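Local coordinates for exosome complex component Rrp42 (Pyrococcus abyssi, PDB 2PO1), which probably serves as a non-catalytic component of the RNA-degrading archaeal exosome, helping to shape the active site of its partner Rrp41, at residues 197-202 with 255-260. Sequence-based numbering, arbitrary orientation.
Sequences VPVTFA and ETAFKK
The ring of F201 meets the helix with its edge: T256 CG2 and the backbone N of A257 both lie at its rim, near the ring plane, and L208 and V210 of the neighbouring strand 207-210 also touch the ring. The rim atom CE2 approaches T256 CG2 to 3.6 Å, while CZ lies 3.7 Å from A257 N, so the far end of the ring lies against the helix where T256 passes into A257. T256 can offer its methyl because CG2 stands anti to the backbone N (OG1 at chi1 -53°), an arrangement in which OG1 hydrogen-bonds to the carbonyl of Y252 one turn back. A hydroxyl in a buried interface is thereby satisfied within its own helix.

Two residues earlier in the strand, V199 takes the next position facing the helix. Its CB lies 4.0 Å from A257 CB, and the CA atoms of V199 and A257 are 5.2 Å apart, a short approach consistent with the small side chain of alanine. Both V199 methyls also reach the root of K260, CG2 coming within 3.9 Å of K260 CB. Beyond that aliphatic start the lysine bends at chi2 and chi3 and leads its ammonium away to E263, a salt bridge, and to the E34 carbonyl.

Segments 255-260 and 197-202 run at 130° in their N-to-C directions, their axes 8.0 Å apart at closest approach. The contact exemplifies helix-on-sheet packing in domain 2 of the RNase PH (3' exoribonuclease) family: V197, V199 and F201 of inner strand 197-204 face helix 247-275, which answers with a small residue and the aliphatic parts of polar ones, A257 also touching I226 of adjoining strand 222-228.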
# COMPACT_ATOMS: atom_id res chain seq x y z
N VAL C 197 31.17 13.12 5.88
CA VAL C 197 30.80 13.93 4.73
C VAL C 197 30.93 12.99 3.56
O VAL C 197 31.98 12.38 3.38
CB VAL C 197 31.78 15.14 4.59
CG1 VAL C 197 31.63 15.81 3.25
CG2 VAL C 197 31.52 16.15 5.69
N PRO C 198 29.83 12.78 2.78
CA PRO C 198 30.09 11.93 1.61
C PRO C 198 30.71 12.78 0.55
O PRO C 198 30.33 13.97 0.37
CB PRO C 198 28.69 11.48 1.14
CG PRO C 198 27.71 12.10 2.07
CD PRO C 198 28.42 13.22 2.84
N VAL C 199 31.71 12.22 -0.12
CA VAL C 199 32.16 12.86 -1.32
C VAL C 199 31.92 11.92 -2.48
O VAL C 199 32.25 10.76 -2.38
CB VAL C 199 33.63 13.24 -1.17
CG1 VAL C 199 34.16 13.70 -2.47
CG2 VAL C 199 33.76 14.34 -0.05
N THR C 200 31.36 12.41 -3.57
CA THR C 200 30.87 11.55 -4.63
C THR C 200 31.51 11.91 -5.95
O THR C 200 31.67 13.07 -6.24
CB THR C 200 29.35 11.64 -4.72
OG1 THR C 200 28.79 10.95 -3.59
CG2 THR C 200 28.86 11.04 -5.95
N PHE C 201 31.96 10.91 -6.69
CA PHE C 201 32.60 11.09 -8.00
C PHE C 201 31.75 10.44 -9.07
O PHE C 201 31.20 9.36 -8.84
CB PHE C 201 34.00 10.45 -8.02
CG PHE C 201 34.90 10.94 -6.92
CD1 PHE C 201 34.72 10.52 -5.60
CD2 PHE C 201 35.91 11.86 -7.20
CE1 PHE C 201 35.52 11.02 -4.57
CE2 PHE C 201 36.72 12.36 -6.17
CZ PHE C 201 36.52 11.94 -4.86
N ALA C 202 31.67 11.07 -10.24
CA ALA C 202 31.11 10.43 -11.43
C ALA C 202 32.28 9.94 -12.24
O ALA C 202 33.23 10.66 -12.42
CB ALA C 202 30.32 11.44 -12.23
N GLU C 255 41.15 8.83 -1.36
CA GLU C 255 42.08 9.84 -0.97
C GLU C 255 41.55 11.26 -1.22
O GLU C 255 41.61 12.13 -0.35
CB GLU C 255 43.40 9.54 -1.66
CG GLU C 255 44.31 10.61 -1.62
CD GLU C 255 45.71 10.10 -1.65
OE1 GLU C 255 45.89 8.86 -1.80
OE2 GLU C 255 46.63 10.94 -1.51
N THR C 256 41.00 11.49 -2.40
CA THR C 256 40.44 12.76 -2.77
C THR C 256 39.22 13.12 -1.94
O THR C 256 39.05 14.26 -1.64
CB THR C 256 40.02 12.71 -4.23
OG1 THR C 256 41.14 12.28 -4.96
CG2 THR C 256 39.57 14.06 -4.73
N ALA C 257 38.36 12.13 -1.63
CA ALA C 257 37.26 12.24 -0.68
C ALA C 257 37.66 12.90 0.65
O ALA C 257 37.01 13.86 1.10
CB ALA C 257 36.71 10.86 -0.39
N PHE C 258 38.73 12.37 1.26
CA PHE C 258 39.20 12.83 2.57
C PHE C 258 39.56 14.28 2.49
O PHE C 258 39.40 15.02 3.45
CB PHE C 258 40.48 12.10 2.97
CG PHE C 258 40.22 10.85 3.73
CD1 PHE C 258 40.30 9.62 3.11
CD2 PHE C 258 39.83 10.90 5.05
CE1 PHE C 258 40.02 8.45 3.81
CE2 PHE C 258 39.58 9.75 5.74
CZ PHE C 258 39.68 8.52 5.12
N LYS C 259 40.09 14.66 1.34
CA LYS C 259 40.54 16.01 1.11
C LYS C 259 39.34 16.91 0.91
O LYS C 259 39.23 17.97 1.49
CB LYS C 259 41.42 16.05 -0.13
CG LYS C 259 42.00 17.42 -0.40
CD LYS C 259 42.91 17.34 -1.62
CE LYS C 259 42.15 16.83 -2.85
NZ LYS C 259 43.08 16.71 -4.02
N LYS C 260 38.42 16.48 0.07
CA LYS C 260 37.26 17.29 -0.20
C LYS C 260 36.35 17.31 1.04
O LYS C 260 35.72 18.33 1.36
CB LYS C 260 36.54 16.73 -1.44
CG LYS C 260 37.46 16.87 -2.68
CD LYS C 260 37.13 18.17 -3.36
CE LYS C 260 38.07 19.20 -3.08
NZ LYS C 260 37.64 20.50 -3.73